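Local atomic coordinates of sialyltransferase 0160 (Photobacterium damselae, PDB entry 4R84), a protein that probably transfers sialic acid from the donor CMP-sialic acid to galactose-ended acceptor sugars in alpha-2,6 linkage, using a GT-B type fold. Residues N426-A429 and K430-F433; S451-Y454 and F455-A459; Q333-F336 and L337-G341; G411-N414 and D415-G419; D162-K166 and L167-T171. All coordinates share one frame; numbering follows the deposited sequence.

Interaction 1. Residues N426-A429 and K430-F433; sequences NIPA and KISF. With CSF (cytidine-5'-monophosphate-3-fluoro-N-acetyl-neuraminic acid), chain E.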
# COMPACT_ATOMS: atom_id res chain seq x y z
N ASN A 426 6.14 -11.91 -24.33
CA ASN A 426 6.38 -12.15 -22.90
C ASN A 426 6.32 -10.89 -22.05
O ASN A 426 6.86 -9.85 -22.43
CB ASN A 426 7.75 -12.81 -22.72
CG ASN A 426 7.96 -13.35 -21.32
OD1 ASN A 426 7.28 -14.28 -20.90
ND2 ASN A 426 8.94 -12.80 -20.60
N ILE A 427 5.64 -10.97 -20.91
CA ILE A 427 5.72 -9.94 -19.87
C ILE A 427 6.53 -10.54 -18.73
O ILE A 427 6.12 -11.54 -18.15
CB ILE A 427 4.33 -9.47 -19.39
CG1 ILE A 427 3.48 -9.02 -20.58
CG2 ILE A 427 4.44 -8.36 -18.32
CD1 ILE A 427 2.04 -8.74 -20.24
N PRO A 428 7.69 -9.93 -18.42
CA PRO A 428 8.66 -10.54 -17.50
C PRO A 428 8.02 -11.10 -16.23
O PRO A 428 7.30 -10.38 -15.53
CB PRO A 428 9.60 -9.38 -17.16
CG PRO A 428 9.58 -8.51 -18.38
CD PRO A 428 8.14 -8.62 -18.92
N ALA A 429 8.25 -12.39 -15.99
CA ALA A 429 7.59 -13.09 -14.90
C ALA A 429 7.88 -12.50 -13.54
O ALA A 429 7.07 -12.64 -12.62
CB ALA A 429 7.98 -14.58 -14.93
N LYS A 430 9.03 -11.84 -13.40
CA LYS A 430 9.41 -11.26 -12.11
C LYS A 430 8.47 -10.14 -11.64
O LYS A 430 8.31 -9.89 -10.43
CB LYS A 430 10.85 -10.72 -12.18
CG LYS A 430 11.37 -10.17 -10.86
CD LYS A 430 12.83 -9.73 -10.97
CE LYS A 430 13.37 -9.27 -9.61
NZ LYS A 430 14.85 -9.04 -9.64
N ILE A 431 7.83 -9.48 -12.58
CA ILE A 431 6.91 -8.38 -12.25
C ILE A 431 5.66 -8.93 -11.58
O ILE A 431 5.06 -9.87 -12.07
CB ILE A 431 6.51 -7.61 -13.52
CG1 ILE A 431 7.78 -7.15 -14.25
CG2 ILE A 431 5.59 -6.42 -13.16
CD1 ILE A 431 7.54 -6.62 -15.63
N SER A 432 5.26 -8.35 -10.45
CA SER A 432 4.00 -8.73 -9.84
C SER A 432 2.86 -8.32 -10.75
O SER A 432 2.82 -7.19 -11.21
CB SER A 432 3.83 -8.09 -8.45
OG SER A 432 4.77 -8.63 -7.53
N PHE A 433 1.93 -9.23 -11.01
CA PHE A 433 0.82 -8.90 -11.92
C PHE A 433 0.08 -7.64 -11.46
O PHE A 433 -0.40 -6.85 -12.28
CB PHE A 433 -0.16 -10.07 -12.02
CG PHE A 433 -1.23 -9.85 -13.07
CD1 PHE A 433 -2.36 -9.08 -12.79
CD2 PHE A 433 -1.11 -10.41 -14.33
CE1 PHE A 433 -3.33 -8.86 -13.75
CE2 PHE A 433 -2.09 -10.21 -15.29
CZ PHE A 433 -3.20 -9.43 -15.00
C5A CSF E . -1.53 -20.44 -3.26
C4A CSF E . -0.72 -19.32 -2.62
C2A CSF E . 0.48 -19.02 -4.82
O6A CSF E . -0.38 -20.06 -5.34
C6A CSF E . -1.67 -20.14 -4.74
C3A CSF E . 0.64 -19.17 -3.30
O4A CSF E . -0.55 -19.61 -1.22
N5A CSF E . -2.84 -20.50 -2.65
C7A CSF E . -2.41 -21.27 -5.43
C8A CSF E . -2.56 -20.97 -6.91
C9A CSF E . -3.48 -22.00 -7.57
O9A CSF E . -3.61 -21.64 -8.94
O8A CSF E . -3.15 -19.68 -7.04
O7A CSF E . -1.66 -22.48 -5.29
C1A CSF E . 1.83 -19.13 -5.49
OBA CSF E . 2.69 -18.25 -5.26
OAA CSF E . 2.08 -20.11 -6.24
O1A CSF E . -0.02 -17.70 -5.06
O2A CSF E . -1.82 -16.25 -5.98
N1 CSF E . 1.83 -13.93 -10.04
C2 CSF E . 2.11 -13.23 -11.22
N3 CSF E . 1.82 -13.79 -12.42
C4 CSF E . 1.26 -15.01 -12.46
C5 CSF E . 0.99 -15.73 -11.29
C6 CSF E . 1.30 -15.16 -10.06
C3' CSF E . 0.42 -13.07 -7.27
C2' CSF E . 1.19 -12.28 -8.30
C1' CSF E . 2.21 -13.30 -8.76
O4' CSF E . 2.33 -14.28 -7.73
C4' CSF E . 1.51 -13.90 -6.63
PA CSF E . -0.65 -17.08 -6.42
O5' CSF E . 0.40 -15.99 -6.91
C5' CSF E . 0.99 -15.14 -5.94
O3' CSF E . -0.26 -12.21 -6.36
O2' CSF E . 1.92 -11.22 -7.67
N4 CSF E . 0.97 -15.58 -13.66
O2 CSF E . 2.62 -12.08 -11.15
O3A CSF E . -0.78 -18.10 -7.52
C10 CSF E . -3.37 -21.62 -2.15
O10 CSF E . -2.75 -22.67 -2.08
C11 CSF E . -4.80 -21.51 -1.69
F3A CSF E . 1.42 -20.28 -3.06

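Interaction 2. Residues S451-Y454 and F455-A459; sequences SSLY and FTIPA. With CSF (cytidine-5'-monophosphate-3-fluoro-N-acetyl-neuraminic acid), chain E.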
# COMPACT_ATOMS: atom_id res chain seq x y z
N SER A 451 -5.43 -17.26 -9.41
CA SER A 451 -4.43 -16.60 -8.59
C SER A 451 -5.11 -15.42 -7.92
O SER A 451 -6.15 -14.94 -8.39
CB SER A 451 -3.25 -16.13 -9.42
OG SER A 451 -2.47 -15.19 -8.70
N SER A 452 -4.52 -14.97 -6.81
CA SER A 452 -4.98 -13.80 -6.08
C SER A 452 -5.05 -12.57 -6.99
O SER A 452 -5.80 -11.63 -6.74
CB SER A 452 -4.06 -13.55 -4.87
OG SER A 452 -4.50 -12.43 -4.14
N LEU A 453 -4.25 -12.57 -8.05
CA LEU A 453 -4.18 -11.43 -8.95
C LEU A 453 -5.55 -11.11 -9.58
O LEU A 453 -5.78 -9.98 -10.00
CB LEU A 453 -3.13 -11.67 -10.05
CG LEU A 453 -3.39 -12.75 -11.11
CD1 LEU A 453 -4.19 -12.19 -12.30
CD2 LEU A 453 -2.04 -13.34 -11.57
N TYR A 454 -6.45 -12.09 -9.65
CA TYR A 454 -7.75 -11.86 -10.28
C TYR A 454 -8.68 -11.00 -9.42
O TYR A 454 -9.71 -10.53 -9.90
CB TYR A 454 -8.44 -13.20 -10.63
CG TYR A 454 -7.89 -13.76 -11.91
CD1 TYR A 454 -8.37 -13.33 -13.14
CD2 TYR A 454 -6.83 -14.66 -11.89
CE1 TYR A 454 -7.83 -13.80 -14.32
CE2 TYR A 454 -6.29 -15.13 -13.06
CZ TYR A 454 -6.79 -14.70 -14.26
OH TYR A 454 -6.23 -15.20 -15.41
N PHE A 455 -8.29 -10.76 -8.17
CA PHE A 455 -9.12 -9.94 -7.30
C PHE A 455 -8.99 -8.45 -7.55
O PHE A 455 -9.76 -7.65 -7.03
CB PHE A 455 -8.79 -10.25 -5.84
CG PHE A 455 -9.67 -11.31 -5.26
CD1 PHE A 455 -9.65 -12.60 -5.78
CD2 PHE A 455 -10.54 -11.02 -4.24
CE1 PHE A 455 -10.46 -13.58 -5.27
CE2 PHE A 455 -11.36 -12.01 -3.72
CZ PHE A 455 -11.32 -13.28 -4.24
N THR A 456 -8.03 -8.05 -8.38
CA THR A 456 -7.93 -6.64 -8.70
C THR A 456 -8.01 -6.41 -10.21
O THR A 456 -7.40 -5.50 -10.75
CB THR A 456 -6.65 -6.01 -8.13
OG1 THR A 456 -5.51 -6.81 -8.47
CG2 THR A 456 -6.76 -5.92 -6.61
N ILE A 457 -8.78 -7.26 -10.87
CA ILE A 457 -9.09 -7.05 -12.28
C ILE A 457 -10.59 -6.78 -12.41
O ILE A 457 -11.39 -7.56 -11.90
CB ILE A 457 -8.73 -8.27 -13.13
CG1 ILE A 457 -7.27 -8.69 -12.93
CG2 ILE A 457 -9.02 -7.99 -14.60
CD1 ILE A 457 -6.91 -9.95 -13.71
N PRO A 458 -10.96 -5.68 -13.10
CA PRO A 458 -12.38 -5.42 -13.37
C PRO A 458 -13.03 -6.62 -14.02
O PRO A 458 -12.40 -7.27 -14.87
CB PRO A 458 -12.34 -4.22 -14.32
CG PRO A 458 -11.04 -3.52 -14.00
CD PRO A 458 -10.08 -4.65 -13.67
N ALA A 459 -14.25 -6.94 -13.61
CA ALA A 459 -14.96 -8.12 -14.10
C ALA A 459 -14.99 -8.19 -15.63
O ALA A 459 -14.89 -9.27 -16.20
CB ALA A 459 -16.37 -8.16 -13.54
C5A CSF E . -1.53 -20.44 -3.26
C4A CSF E . -0.72 -19.32 -2.62
C2A CSF E . 0.48 -19.02 -4.82
O6A CSF E . -0.38 -20.06 -5.34
C6A CSF E . -1.67 -20.14 -4.74
C3A CSF E . 0.64 -19.17 -3.30
O4A CSF E . -0.55 -19.61 -1.22
N5A CSF E . -2.84 -20.50 -2.65
C7A CSF E . -2.41 -21.27 -5.43
C8A CSF E . -2.56 -20.97 -6.91
C9A CSF E . -3.48 -22.00 -7.57
O9A CSF E . -3.61 -21.64 -8.94
O8A CSF E . -3.15 -19.68 -7.04
O7A CSF E . -1.66 -22.48 -5.29
C1A CSF E . 1.83 -19.13 -5.49
OBA CSF E . 2.69 -18.25 -5.26
OAA CSF E . 2.08 -20.11 -6.24
O1A CSF E . -0.02 -17.70 -5.06
O2A CSF E . -1.82 -16.25 -5.98
N1 CSF E . 1.83 -13.93 -10.04
C2 CSF E . 2.11 -13.23 -11.22
N3 CSF E . 1.82 -13.79 -12.42
C4 CSF E . 1.26 -15.01 -12.46
C5 CSF E . 0.99 -15.73 -11.29
C6 CSF E . 1.30 -15.16 -10.06
C3' CSF E . 0.42 -13.07 -7.27
C2' CSF E . 1.19 -12.28 -8.30
C1' CSF E . 2.21 -13.30 -8.76
O4' CSF E . 2.33 -14.28 -7.73
C4' CSF E . 1.51 -13.90 -6.63
PA CSF E . -0.65 -17.08 -6.42
O5' CSF E . 0.40 -15.99 -6.91
C5' CSF E . 0.99 -15.14 -5.94
O3' CSF E . -0.26 -12.21 -6.36
O2' CSF E . 1.92 -11.22 -7.67
N4 CSF E . 0.97 -15.58 -13.66
O2 CSF E . 2.62 -12.08 -11.15
O3A CSF E . -0.78 -18.10 -7.52
C10 CSF E . -3.37 -21.62 -2.15
O10 CSF E . -2.75 -22.67 -2.08
C11 CSF E . -4.80 -21.51 -1.69
F3A CSF E . 1.42 -20.28 -3.06
O HOH W 1 -5.24 -8.95 -6.39
O HOH W 2 -11.53 -8.74 -9.80

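Interaction 3. Residues Q333-F336 and L337-G341; sequences QTLF and LDIVG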
# COMPACT_ATOMS: atom_id res chain seq x y z
N GLN A 333 6.38 8.77 -11.51
CA GLN A 333 5.93 7.54 -12.17
C GLN A 333 7.14 6.73 -12.63
O GLN A 333 7.18 5.50 -12.46
CB GLN A 333 5.01 7.85 -13.36
CG GLN A 333 3.65 8.42 -12.97
CD GLN A 333 2.73 8.60 -14.17
OE1 GLN A 333 2.96 8.04 -15.24
NE2 GLN A 333 1.69 9.42 -14.00
N THR A 334 8.13 7.42 -13.20
CA THR A 334 9.35 6.77 -13.66
C THR A 334 10.08 6.07 -12.52
O THR A 334 10.62 4.98 -12.70
CB THR A 334 10.30 7.78 -14.32
OG1 THR A 334 9.68 8.32 -15.49
CG2 THR A 334 11.61 7.12 -14.73
N LEU A 335 10.10 6.71 -11.35
CA LEU A 335 10.73 6.12 -10.17
C LEU A 335 10.00 4.85 -9.70
O LEU A 335 10.65 3.84 -9.38
CB LEU A 335 10.79 7.14 -9.03
CG LEU A 335 11.39 6.67 -7.70
CD1 LEU A 335 12.74 5.98 -7.88
CD2 LEU A 335 11.50 7.83 -6.73
N PHE A 336 8.68 4.91 -9.62
CA PHE A 336 7.88 3.74 -9.25
C PHE A 336 8.18 2.59 -10.20
O PHE A 336 8.46 1.47 -9.76
CB PHE A 336 6.39 4.07 -9.29
CG PHE A 336 5.50 2.89 -9.01
CD1 PHE A 336 5.15 2.55 -7.72
CD2 PHE A 336 4.99 2.13 -10.05
CE1 PHE A 336 4.32 1.48 -7.46
CE2 PHE A 336 4.17 1.05 -9.79
CZ PHE A 336 3.83 0.73 -8.50
N LEU A 337 8.15 2.86 -11.50
CA LEU A 337 8.36 1.83 -12.52
C LEU A 337 9.73 1.18 -12.42
O LEU A 337 9.87 -0.02 -12.63
CB LEU A 337 8.17 2.43 -13.92
CG LEU A 337 6.73 2.82 -14.23
CD1 LEU A 337 6.67 3.64 -15.52
CD2 LEU A 337 5.85 1.54 -14.35
N ASP A 338 10.74 2.00 -12.13
CA ASP A 338 12.11 1.51 -12.00
C ASP A 338 12.26 0.56 -10.83
O ASP A 338 12.85 -0.51 -10.95
CB ASP A 338 13.07 2.69 -11.84
CG ASP A 338 14.52 2.25 -11.74
OD1 ASP A 338 15.07 1.77 -12.75
OD2 ASP A 338 15.11 2.40 -10.65
N ILE A 339 11.69 0.95 -9.69
CA ILE A 339 11.75 0.12 -8.51
C ILE A 339 11.03 -1.22 -8.72
O ILE A 339 11.56 -2.27 -8.35
CB ILE A 339 11.16 0.87 -7.32
CG1 ILE A 339 12.12 2.02 -6.94
CG2 ILE A 339 10.95 -0.06 -6.15
CD1 ILE A 339 11.53 3.02 -5.97
N VAL A 340 9.84 -1.19 -9.30
CA VAL A 340 9.08 -2.45 -9.47
C VAL A 340 9.53 -3.25 -10.69
O VAL A 340 9.06 -4.37 -10.90
CB VAL A 340 7.55 -2.22 -9.58
CG1 VAL A 340 7.05 -1.41 -8.39
CG2 VAL A 340 7.16 -1.58 -10.91
N GLY A 341 10.42 -2.67 -11.50
CA GLY A 341 11.03 -3.38 -12.61
C GLY A 341 10.15 -3.55 -13.83
O GLY A 341 10.26 -4.55 -14.55

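Interaction 4. Residues G411-N414 and D415-G419; sequences GVIN and DIILG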
# COMPACT_ATOMS: atom_id res chain seq x y z
N GLY A 411 10.07 -20.93 -13.80
CA GLY A 411 11.26 -21.54 -14.37
C GLY A 411 11.07 -22.01 -15.81
O GLY A 411 10.58 -21.26 -16.65
N VAL A 412 11.44 -23.25 -16.07
CA VAL A 412 11.39 -23.81 -17.42
C VAL A 412 9.94 -23.93 -17.93
O VAL A 412 9.70 -23.93 -19.13
CB VAL A 412 12.10 -25.19 -17.45
CG1 VAL A 412 11.95 -25.86 -18.80
CG2 VAL A 412 13.58 -24.99 -17.15
N ILE A 413 8.98 -24.02 -17.01
CA ILE A 413 7.58 -24.05 -17.41
C ILE A 413 7.26 -22.82 -18.26
O ILE A 413 6.60 -22.90 -19.29
CB ILE A 413 6.66 -24.09 -16.19
CG1 ILE A 413 6.84 -25.41 -15.43
CG2 ILE A 413 5.21 -23.89 -16.60
CD1 ILE A 413 5.93 -25.55 -14.24
N ASN A 414 7.76 -21.67 -17.83
CA ASN A 414 7.53 -20.44 -18.59
C ASN A 414 8.17 -20.52 -19.97
O ASN A 414 7.57 -20.09 -20.96
CB ASN A 414 8.06 -19.23 -17.82
CG ASN A 414 7.26 -18.95 -16.55
OD1 ASN A 414 6.20 -19.55 -16.33
ND2 ASN A 414 7.76 -18.04 -15.73
N ASP A 415 9.39 -21.06 -20.04
CA ASP A 415 10.06 -21.20 -21.33
C ASP A 415 9.30 -22.11 -22.30
O ASP A 415 9.21 -21.82 -23.49
CB ASP A 415 11.48 -21.74 -21.17
CG ASP A 415 12.33 -20.90 -20.25
OD1 ASP A 415 12.12 -19.67 -20.18
OD2 ASP A 415 13.25 -21.47 -19.62
N ILE A 416 8.78 -23.23 -21.78
CA ILE A 416 8.03 -24.19 -22.58
C ILE A 416 6.76 -23.56 -23.13
O ILE A 416 6.47 -23.67 -24.33
CB ILE A 416 7.66 -25.45 -21.76
CG1 ILE A 416 8.93 -26.24 -21.43
CG2 ILE A 416 6.67 -26.34 -22.52
CD1 ILE A 416 8.71 -27.34 -20.41
N ILE A 417 6.01 -22.89 -22.26
CA ILE A 417 4.77 -22.24 -22.67
C ILE A 417 5.02 -21.14 -23.70
O ILE A 417 4.36 -21.10 -24.75
CB ILE A 417 4.01 -21.64 -21.46
CG1 ILE A 417 3.57 -22.75 -20.51
CG2 ILE A 417 2.81 -20.80 -21.91
CD1 ILE A 417 3.08 -22.25 -19.15
N LEU A 418 5.98 -20.26 -23.42
CA LEU A 418 6.26 -19.17 -24.34
C LEU A 418 6.69 -19.72 -25.71
O LEU A 418 6.27 -19.22 -26.75
CB LEU A 418 7.33 -18.23 -23.77
CG LEU A 418 7.56 -16.91 -24.51
CD1 LEU A 418 6.27 -16.09 -24.51
CD2 LEU A 418 8.71 -16.13 -23.88
N GLY A 419 7.52 -20.75 -25.68
CA GLY A 419 8.05 -21.33 -26.89
C GLY A 419 7.00 -22.05 -27.72
O GLY A 419 7.24 -22.39 -28.88
O HOH W 3 11.63 -18.85 -17.44

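Interaction 5. Residues D162-K166 and L167-T171; sequences DNANK and LNIHT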
# COMPACT_ATOMS: atom_id res chain seq x y z
N ASP A 162 20.54 3.46 -4.29
CA ASP A 162 20.28 4.76 -4.88
C ASP A 162 18.82 5.23 -4.74
O ASP A 162 18.56 6.37 -4.38
CB ASP A 162 20.66 4.73 -6.35
CG ASP A 162 21.32 6.00 -6.80
OD1 ASP A 162 22.25 6.47 -6.10
OD2 ASP A 162 20.90 6.53 -7.85
N ASN A 163 17.87 4.36 -5.08
CA ASN A 163 16.47 4.71 -4.95
C ASN A 163 16.08 4.89 -3.48
O ASN A 163 15.24 5.74 -3.14
CB ASN A 163 15.57 3.66 -5.61
CG ASN A 163 15.72 3.66 -7.12
OD1 ASN A 163 16.07 4.68 -7.71
ND2 ASN A 163 15.44 2.52 -7.75
N ALA A 164 16.68 4.09 -2.61
CA ALA A 164 16.43 4.19 -1.18
C ALA A 164 16.82 5.58 -0.67
O ALA A 164 16.09 6.20 0.10
CB ALA A 164 17.18 3.09 -0.42
N ASN A 165 17.97 6.07 -1.12
CA ASN A 165 18.42 7.40 -0.72
C ASN A 165 17.48 8.48 -1.25
O ASN A 165 17.21 9.48 -0.56
CB ASN A 165 19.85 7.63 -1.19
CG ASN A 165 20.87 6.84 -0.39
OD1 ASN A 165 20.59 6.42 0.74
ND2 ASN A 165 22.04 6.59 -0.97
N LYS A 166 16.95 8.28 -2.45
CA LYS A 166 15.99 9.21 -3.04
C LYS A 166 14.75 9.36 -2.19
O LYS A 166 14.11 10.41 -2.20
CB LYS A 166 15.56 8.74 -4.44
CG LYS A 166 16.64 8.73 -5.52
CD LYS A 166 16.03 8.33 -6.87
CE LYS A 166 17.08 8.15 -7.95
NZ LYS A 166 17.74 9.43 -8.35
N LEU A 167 14.41 8.32 -1.43
CA LEU A 167 13.14 8.29 -0.73
C LEU A 167 13.28 8.27 0.79
O LEU A 167 12.30 8.07 1.50
CB LEU A 167 12.32 7.06 -1.20
CG LEU A 167 11.87 7.08 -2.67
CD1 LEU A 167 11.25 5.74 -3.07
CD2 LEU A 167 10.87 8.19 -2.89
N ASN A 168 14.49 8.54 1.28
CA ASN A 168 14.78 8.52 2.72
C ASN A 168 14.39 7.19 3.35
O ASN A 168 13.83 7.11 4.46
CB ASN A 168 14.07 9.69 3.41
CG ASN A 168 14.71 11.04 3.07
OD1 ASN A 168 15.81 11.09 2.53
ND2 ASN A 168 14.01 12.12 3.39
N ILE A 169 14.71 6.13 2.63
CA ILE A 169 14.46 4.76 3.05
C ILE A 169 15.72 4.09 3.58
O ILE A 169 16.79 4.16 2.97
CB ILE A 169 13.93 3.93 1.88
CG1 ILE A 169 12.48 4.31 1.55
CG2 ILE A 169 14.03 2.47 2.21
CD1 ILE A 169 11.96 3.60 0.28
N HIS A 170 15.59 3.44 4.74
CA HIS A 170 16.58 2.47 5.22
C HIS A 170 15.92 1.11 5.18
O HIS A 170 14.89 0.91 5.82
CB HIS A 170 17.03 2.82 6.64
CG HIS A 170 18.30 2.13 7.06
ND1 HIS A 170 18.57 0.81 6.78
CD2 HIS A 170 19.36 2.59 7.77
CE1 HIS A 170 19.75 0.49 7.28
NE2 HIS A 170 20.25 1.55 7.89
N THR A 171 16.50 0.16 4.45
CA THR A 171 15.91 -1.16 4.35
C THR A 171 16.43 -2.07 5.46
O THR A 171 17.59 -1.97 5.88
CB THR A 171 16.20 -1.81 2.98
OG1 THR A 171 17.62 -1.84 2.76
CG2 THR A 171 15.55 -1.00 1.85
O HOH W 4 18.38 10.41 1.87
O HOH W 5 19.68 3.68 2.57

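Interaction 1. Residues N426-A429 and K430-F433
A type I beta turn from Pro428 to Ile431 carries the chain from strand 425-427 into the nucleotide pocket. It is closed by one backbone bond, Ile431 N to Pro428 O at 3.1 Å. The two end residues also meet through their side chains, which run alongside each other in a common direction. With CG1 of Ile431 set beside its own backbone N (chi1 -54°), CD1 swings back along the proline ring, 3.8 Å from Pro428 CB and 3.9 Å from Pro428 CG. The loop beyond the turn then addresses the ligand: Phe433 N donates to the cytosine carbonyl O2 of CSF at 2.9 Å, and Ser432 CB packs 3.7 Å from the ribose O2'. Outside the turn, Ala429 O accepts from Lys405 NZ, a lysine that also binds CSF, while Ser432 OG is hydrogen-bonded to Ser128 OG. Recognition of a base by a main-chain N-H in the loop after a parallel strand illustrates how the nucleotide-binding Rossmann domain of a GT-B glycosyltransferase reads its donor.

Interaction 2. Residues S451-Y454 and F455-A459
Ile457 runs alongside Leu453 and alongside Tyr454, so that one methyl serves two neighbours. Ile457 CD1 is 3.7 Å from Tyr454 CD1, approaching the ring obliquely, and 3.8 Å from Leu453 CD1. That leucine methyl also covers one face of the tyrosine ring, displaced toward the rim. The leucine adopts an uncommon torsion, CG held between its backbone N and carbonyl carbon in the crowded position (chi1 69°), and its two branches divide their work: CD1 faces the protein cluster while CD2 packs 3.8 Å from C4 of the cytosine of CSF. The far end of Tyr454 is anchored by a hydrogen bond between its hydroxyl and that of Thr362, and the Phe455 ring turns instead toward helix 483-490.

Polar groups on the same turn bind the phosphate. Ser451 OG donates to CSF O2A at 3.0 Å, and the backbone Ser452 N reaches the same oxygen at 3.1 Å, an almost straight bond of 169°. Ser451 OG in turn accepts from Leu453 N at 3.2 Å, which makes an ST turn and fixes the hydroxyl's orientation. Phe455 N closes the following 3-10 turn on Ser452 O at 3.0 Å, and a water links that carbonyl to Thr456 OG1. A serine-led ST turn running into a 3-10 segment, with a hydroxyl and a main-chain N-H converging on one phosphate oxygen, marks this as the phosphate-binding corner of the CMP-sialic acid site.

Interaction 3. Residues Q333-F336 and L337-G341
Residues 333-340 follow a regular alpha-helical path, Leu337, Asp338, Ile339 and Val340 each donating its N-H to the carbonyl four residues earlier, and the helix ends in a Schellman motif with Gly341 as its C-prime residue at positive phi (77°). One side-chain contact is a CH-pi interaction: Val340 CG1 sits over one face of the Phe336 ring, displaced toward its rim, 4.0 Å from the ring centroid and 16° off the ring normal. The ring is presented by CG lying anti to the phenylalanine's N (chi1 176°), while the two side chains cross at a slant. Val340 CG1 is also 3.5 Å from Phe336 O, so the valine rests on a carbonyl as well as on the ring, and Val340 N donates to that same Phe336 O at 3.0 Å.

A second pair occupies another side of the helix. Leu335 CD1 meets Ile339 CD1 at 3.7 Å, and Ile339 CG1 approaches Leu335 O at 3.4 Å. Leu337 folds the other way, back over the preceding turn, with its CG 3.2 Å from Gln333 O.

The surroundings extend the first pair. Phe336 packs on Leu135, Ile136 and Ile139 of helix 129-144 and meets the ring of Phe325. Asp338 OD2 is hydrogen-bonded to Asn163 ND2 of helix 161-166. The chemistry is therefore divided: dispersion and CH-pi contacts join the helix to its apolar neighbours, whereas the main-chain groups are paired along the helix, and one carboxylate provides a polar tie to helix 161-166.

Interaction 4. Residues G411-N414 and D415-G419
Ile413 and Ile417, and Val412 and Ile416, form the first shell of contacts along this short helix. Ile413 CG2 meets Ile417 CD1 at 3.7 Å, the two side chains running alongside each other in a common direction, on the buried flank. On a more exposed flank Val412 CG1 touches Ile416 CD1 at 3.9 Å, with the side chains slanted across one another. Both isoleucines of 415-419 set CG1 beside the backbone N, which places that carbon against the carbonyl one turn back: Ile416 CG1 is 3.3 Å from Val412 O. The backbone beneath is bonded in helical fashion, with Ile417 N donating to Ile413 O at 3.0 Å and Leu418 N to Asn414 O at 2.9 Å.

At the start of the helix, Gly411 occupies the N-cap position with positive phi. A separate water bridge lies close by, one molecule donating both to Gly411 O at 2.7 Å and to Asp415 OD1 at 2.9 Å and so joining the first carbonyl to a carboxylate one turn on.

Farther out, Ile413 and Ile417 pack on Gln380 of helix 373-388, and Asn414 ND2 bonds His407 O. His407 itself binds CSF through NE2, making Asn414 a second-shell residue of the site. The helix is the crossover of a beta-alpha-beta unit between strands 401-405 and 425-427; the negative charge of Asp415 near its N-terminal end probably interacts favourably with the helix dipole.

Interaction 5. Residues D162-K166 and L167-T171
Ala164 O gathers two backbone hydrogen bonds that end helix 161-166. It accepts from Leu167 N at 3.1 Å and from Ile169 N at 2.9 Å, the two donors reaching it from opposite faces of the carbonyl plane. A weak bond from Asn168 N to Asn165 O, 3.4 Å long, lies within the wider one to Ile169. With Asn168 at positive phi (55°), this pattern is consistent with a Schellman motif that reverses the chain into strand 169-175.

Apolar contact across the turn is sparse: Ala164 CB faces Ile169 CB at 4.1 Å. Van der Waals contacts with carbonyls add to it, Ala164 CB lying 3.6 Å from Ile169 O. Leu167 sets CG beside its own N (chi1 -65°), 3.7 Å from Asn163 O, and its side chain packs against both helix 129-144 and helix 330-340.

Water completes the polar side. One molecule lies between Asn165 O and Asn168 OD1. Another donates to Ile169 O at 3.0 Å and, weakly, to Asn165 OD1 at 3.4 Å.

Beyond the turn, Leu167 O accepts from Arg150 NH1 and Lys166 O from Lys142 NZ, both cationic donors. Within the beta-alpha-beta unit of strands 149-154 and 169-175, the helix end thus meets its carbonyls with main-chain N-H groups, water and positive side chains, and the lysine and arginine charges probably offset the partial negative charge gathered there.

The CSF nucleotide brings interactions 1 and 2 together, one reading the cytosine and the other holding the phosphate; the loops also touch directly, Phe433 CD1 lying 3.6 Å from Leu453 CD1. Interaction 4 backs the first of these, with Asn414 ND2 3.6 Å from Ala429 CB. On another side of interaction 1, Ile431 CD1 packs 3.6 Å from Gly341 O, where the helix of interaction 3 ends. That helix in turn meets interaction 5 by packing, Leu335 CD2 lying 3.9 Å from Leu167 CD2. Interactions 2, 1, 3 and 5 thus form a series of touching contacts, with interaction 4 a branch at interaction 1; the centres of interactions 2 and 5 are about 31 Å apart.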